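Local coordinates for putative branched-chain amino acid ABC transporter, periplasmic branched-chain amino acid-binding protein (Pseudomonas protegens Pf-5, PDB 4RU0) that probably captures branched-chain amino acids or related small solutes in the periplasm and delivers them to an ABC importer, at residues A[165-168]-A[169-172]; A[201-204]-A[205-209]. One frame throughout, in Å; residues are numbered along the deposited sequence.

Interaction 1: A[165-168]-A[169-172]; sequences VNYI and AQRE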
loop_
_atom_site.group_PDB
_atom_site.type_symbol
_atom_site.label_atom_id
_atom_site.label_comp_id
_atom_site.label_asym_id
_atom_site.label_seq_id
_atom_site.Cartn_x
_atom_site.Cartn_y
_atom_site.Cartn_z
ATOM N N VAL A 165 -11.295 11.842 4.157
ATOM C CA VAL A 165 -12.034 13.011 4.623
ATOM C C VAL A 165 -11.776 14.228 3.728
ATOM O O VAL A 165 -12.689 14.992 3.417
ATOM C CB VAL A 165 -11.672 13.339 6.090
ATOM C CG1 VAL A 165 -12.117 14.744 6.459
ATOM C CG2 VAL A 165 -12.290 12.308 7.033
ATOM N N ASN A 166 -10.535 14.390 3.288
ATOM C CA ASN A 166 -10.186 15.524 2.445
ATOM C C ASN A 166 -10.861 15.459 1.079
ATOM O O ASN A 166 -11.188 16.494 0.490
ATOM C CB ASN A 166 -8.673 15.623 2.280
ATOM C CG ASN A 166 -7.988 16.054 3.551
ATOM O OD1 ASN A 166 -8.649 16.474 4.500
ATOM N ND2 ASN A 166 -6.658 15.955 3.584
ATOM N N TYR A 167 -11.075 14.246 0.580
ATOM C CA TYR A 167 -11.786 14.077 -0.677
ATOM C C TYR A 167 -13.271 14.374 -0.498
ATOM O O TYR A 167 -13.880 15.023 -1.348
ATOM C CB TYR A 167 -11.590 12.669 -1.233
ATOM C CG TYR A 167 -12.380 12.424 -2.499
ATOM C CD1 TYR A 167 -11.988 12.993 -3.707
ATOM C CD2 TYR A 167 -13.522 11.632 -2.486
ATOM C CE1 TYR A 167 -12.708 12.778 -4.865
ATOM C CE2 TYR A 167 -14.249 11.409 -3.640
ATOM C CZ TYR A 167 -13.839 11.985 -4.828
ATOM O OH TYR A 167 -14.559 11.765 -5.980
ATOM N N ILE A 168 -13.845 13.896 0.606
ATOM C CA ILE A 168 -15.231 14.206 0.950
ATOM C C ILE A 168 -15.439 15.721 0.957
ATOM O O ILE A 168 -16.387 16.232 0.358
ATOM C CB ILE A 168 -15.636 13.649 2.339
ATOM C CG1 ILE A 168 -15.419 12.135 2.433
ATOM C CG2 ILE A 168 -17.080 14.004 2.650
ATOM C CD1 ILE A 168 -16.302 11.318 1.559
ATOM N N ALA A 169 -14.540 16.425 1.643
ATOM C CA ALA A 169 -14.596 17.879 1.773
ATOM C C ALA A 169 -14.506 18.566 0.416
ATOM O O ALA A 169 -15.181 19.561 0.163
ATOM C CB ALA A 169 -13.479 18.373 2.687
ATOM N N GLN A 170 -13.661 18.024 -0.454
ATOM C CA GLN A 170 -13.527 18.534 -1.811
ATOM C C GLN A 170 -14.851 18.344 -2.551
ATOM O O GLN A 170 -15.282 19.209 -3.311
ATOM C CB GLN A 170 -12.377 17.824 -2.527
ATOM C CG GLN A 170 -12.199 18.165 -3.998
ATOM C CD GLN A 170 -10.853 17.685 -4.532
ATOM O OE1 GLN A 170 -9.800 18.093 -4.037
ATOM N NE2 GLN A 170 -10.883 16.813 -5.536
ATOM N N ARG A 171 -15.505 17.217 -2.291
ATOM C CA ARG A 171 -16.788 16.898 -2.911
ATOM C C ARG A 171 -17.956 17.695 -2.337
ATOM O O ARG A 171 -18.944 17.935 -3.032
ATOM C CB ARG A 171 -17.083 15.403 -2.769
ATOM C CG ARG A 171 -16.320 14.536 -3.737
ATOM C CD ARG A 171 -16.845 14.680 -5.153
ATOM N NE ARG A 171 -17.008 13.364 -5.759
ATOM C CZ ARG A 171 -18.177 12.757 -5.924
ATOM N NH1 ARG A 171 -19.296 13.364 -5.555
ATOM N NH2 ARG A 171 -18.226 11.548 -6.470
ATOM N N GLU A 172 -17.850 18.095 -1.071
ATOM C CA GLU A 172 -18.923 18.836 -0.412
ATOM C C GLU A 172 -18.781 20.349 -0.579
ATOM O O GLU A 172 -19.693 21.096 -0.243
ATOM C CB GLU A 172 -18.975 18.494 1.079
ATOM C CG GLU A 172 -19.303 17.042 1.381
ATOM C CD GLU A 172 -20.713 16.662 0.981
ATOM O OE1 GLU A 172 -21.592 17.555 0.946
ATOM O OE2 GLU A 172 -20.945 15.464 0.707
#
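Tyr167 and Arg171, one turn apart on helix 157-172, meet twice, once through the hydroxyl and once through the ring. Arg171 NE donates a hydrogen bond of 2.9 Å to Tyr167 OH, fairly straight at 159°, with the oxygen at the edge of the guanidinium and close to its plane. The two side chains run side by side in the same direction, while their flat groups stand nearly perpendicular, 79° apart. A CH-pi contact accompanies the bond: Arg171 CG sits over one ring face, offset toward the rim, 4.0 Å from the centroid of the Tyr167 ring. With Tyr167 CG anti to the backbone N (chi1 177°), the ring leans along the helix toward its C-terminal end, and the bends of the arginine at chi2 and chi3 bring NE back to the hydroxyl. Apolar contact is slighter on the neighbouring flank, where Ile168 and Glu172 lie alongside each other, Ile168 CG2 reaching Glu172 CG at 4.0 Å. The Glu172 carboxylate is engaged beyond the helix, in a salt bridge with Lys181 and a hydrogen bond from Trp237 NE1; Tyr167 and Ile168 also touch Ile265 of the central sheet. Backbone i to i+4 bonds carry the last turns: Ala169 N to Val165 O, Gln170 N to Asn166 O, Arg171 N to Tyr167 O at 2.9 Å, and Glu172 N to Ile168 O. This is a surface helix of an alpha/beta lobe of the periplasmic binding protein fold, its buried side laid on strands. The NE bond and CG contact hold the exposed arginine along a buried tyrosine, its guanidinium standing steeply to the ring; the phenolic oxygen, an acceptor here, takes an N-H from a cationic group, which would probably draw electron density toward the oxygen.

Interaction 2: A[201-204]-A[205-209]; sequences KLLA and EKYGF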
loop_
_atom_site.group_PDB
_atom_site.type_symbol
_atom_site.label_atom_id
_atom_site.label_comp_id
_atom_site.label_asym_id
_atom_site.label_seq_id
_atom_site.Cartn_x
_atom_site.Cartn_y
_atom_site.Cartn_z
ATOM N N LYS A 201 -12.031 9.623 14.524
ATOM C CA LYS A 201 -12.585 10.298 15.690
ATOM C C LYS A 201 -12.002 11.706 15.822
ATOM O O LYS A 201 -12.728 12.670 16.090
ATOM C CB LYS A 201 -12.313 9.491 16.957
ATOM C CG LYS A 201 -12.849 10.144 18.217
ATOM C CD LYS A 201 -12.517 9.316 19.450
ATOM C CE LYS A 201 -11.051 9.427 19.805
ATOM N NZ LYS A 201 -10.717 8.642 21.023
ATOM N N LEU A 202 -10.689 11.816 15.634
ATOM C CA LEU A 202 -10.012 13.106 15.652
ATOM C C LEU A 202 -10.555 14.048 14.570
ATOM O O LEU A 202 -10.913 15.190 14.857
ATOM C CB LEU A 202 -8.503 12.913 15.478
ATOM C CG LEU A 202 -7.639 14.170 15.306
ATOM C CD1 LEU A 202 -7.811 15.100 16.496
ATOM C CD2 LEU A 202 -6.178 13.787 15.127
ATOM N N LEU A 203 -10.624 13.559 13.334
ATOM C CA LEU A 203 -11.125 14.353 12.214
ATOM C C LEU A 203 -12.586 14.749 12.414
ATOM O O LEU A 203 -13.008 15.825 11.986
ATOM C CB LEU A 203 -10.956 13.583 10.899
ATOM C CG LEU A 203 -9.494 13.295 10.524
ATOM C CD1 LEU A 203 -9.369 12.123 9.546
ATOM C CD2 LEU A 203 -8.820 14.538 9.960
ATOM N N ALA A 204 -13.358 13.894 13.078
ATOM C CA ALA A 204 -14.761 14.205 13.333
ATOM C C ALA A 204 -14.906 15.301 14.392
ATOM O O ALA A 204 -15.825 16.116 14.327
ATOM C CB ALA A 204 -15.518 12.959 13.755
ATOM N N GLU A 205 -14.001 15.319 15.365
ATOM C CA GLU A 205 -14.006 16.370 16.378
ATOM C C GLU A 205 -13.649 17.723 15.772
ATOM O O GLU A 205 -14.232 18.744 16.126
ATOM C CB GLU A 205 -13.030 16.042 17.513
ATOM C CG GLU A 205 -13.476 14.905 18.410
ATOM C CD GLU A 205 -12.565 14.730 19.613
ATOM O OE1 GLU A 205 -12.410 13.580 20.079
ATOM O OE2 GLU A 205 -12.012 15.745 20.094
ATOM N N LYS A 206 -12.679 17.724 14.865
ATOM C CA LYS A 206 -12.238 18.956 14.233
ATOM C C LYS A 206 -13.270 19.533 13.270
ATOM O O LYS A 206 -13.576 20.720 13.323
ATOM C CB LYS A 206 -10.926 18.737 13.483
ATOM C CG LYS A 206 -10.406 20.012 12.838
ATOM C CD LYS A 206 -9.059 19.814 12.181
ATOM C CE LYS A 206 -8.516 21.139 11.669
ATOM N NZ LYS A 206 -8.311 22.107 12.783
ATOM N N TYR A 207 -13.809 18.697 12.390
ATOM C CA TYR A 207 -14.655 19.202 11.314
ATOM C C TYR A 207 -16.145 19.019 11.581
ATOM O O TYR A 207 -16.985 19.561 10.859
ATOM C CB TYR A 207 -14.260 18.538 9.997
ATOM C CG TYR A 207 -12.854 18.895 9.573
ATOM C CD1 TYR A 207 -12.513 20.212 9.290
ATOM C CD2 TYR A 207 -11.866 17.923 9.471
ATOM C CE1 TYR A 207 -11.229 20.551 8.913
ATOM C CE2 TYR A 207 -10.578 18.253 9.090
ATOM C CZ TYR A 207 -10.266 19.569 8.811
ATOM O OH TYR A 207 -8.988 19.903 8.434
ATOM N N GLY A 208 -16.473 18.262 12.622
ATOM C CA GLY A 208 -17.842 18.187 13.095
ATOM C C GLY A 208 -18.811 17.334 12.295
ATOM O O GLY A 208 -20.022 17.522 12.402
ATOM N N PHE A 209 -18.306 16.399 11.495
ATOM C CA PHE A 209 -19.209 15.463 10.830
ATOM C C PHE A 209 -19.536 14.316 11.789
ATOM O O PHE A 209 -18.759 13.993 12.675
ATOM C CB PHE A 209 -18.616 14.935 9.512
ATOM C CG PHE A 209 -17.340 14.153 9.673
ATOM C CD1 PHE A 209 -17.366 12.797 9.978
ATOM C CD2 PHE A 209 -16.113 14.766 9.479
ATOM C CE1 PHE A 209 -16.190 12.082 10.121
ATOM C CE2 PHE A 209 -14.930 14.052 9.618
ATOM C CZ PHE A 209 -14.970 12.710 9.940
HETATM O O HOH W 1 -18.810 14.897 15.322
#
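Glu205 to Tyr207 pack against Lys201 to Ala204 at the C-terminal end of helix 197-207, in the beta-alpha-beta crossover from strand 182-188 to strand 210-216, and Gly208 and Phe209 lead out of the helix. Glu205 N bonds to Lys201 O at 3.0 Å, and the extended glutamate side chain runs alongside that of Lys201; their charged ends, Glu205 OE1 and Lys201 NZ, stay 5.3 Å apart, so any attraction is probably only long-range. Lys206 N continues the helical pattern to Leu202 O, and its CG lies over the centre of a face of the Tyr207 ring. Tyr207 N donates to Leu203 O, while its CE2 comes to 4.2 Å from Leu203 CD2. Gly208, with positive phi (77°), is the first residue to depart from helical angles, yet its N still reaches Ala204 O at 2.8 Å, approaching from above the carbonyl plane. Phe209 then folds back over the helix end. Its CG lies between the backbone N and carbonyl carbon (chi1 62°), which turns the ring toward the last turns; Ala204 CA lies over one face of the ring, offset toward its rim, in a CH-pi contact 3.9 Å from the centroid. Phe209 CE1 meets Ala204 CB at 3.8 Å, Phe209 CE2 meets Leu203 CB at 4.2 Å, and the ring also touches Val165 of helix 157-172. Cutting Phe209 back to an alanine would probably open a gap between this helix end and Val165. A water bridges the turn, donating to Phe209 O at 2.8 Å and, weakly, to Ala204 O.

How the interactions relate
Interaction 1 comes first along the chain, on the last two turns of helix 157-172; interaction 2 follows at the end of helix 197-207, with strand 182-188 between the helices. Their centres lie about 13 Å apart, and they meet through Val165, whose CG2 is 3.9 Å from Leu203 CD1 and 4.0 Å from Phe209 CZ. Phe175, in the loop after helix 157-172, is shared as well: Asn166 and Ala169 touch it, and the Tyr207 ring stacks with it. Helix 197-207 leads into the outermost strand 210-216, which pairs in parallel with 182-188. Packing of Val165 on Leu203 and Phe209 links the two helix ends at the edge of this lobe's sheet.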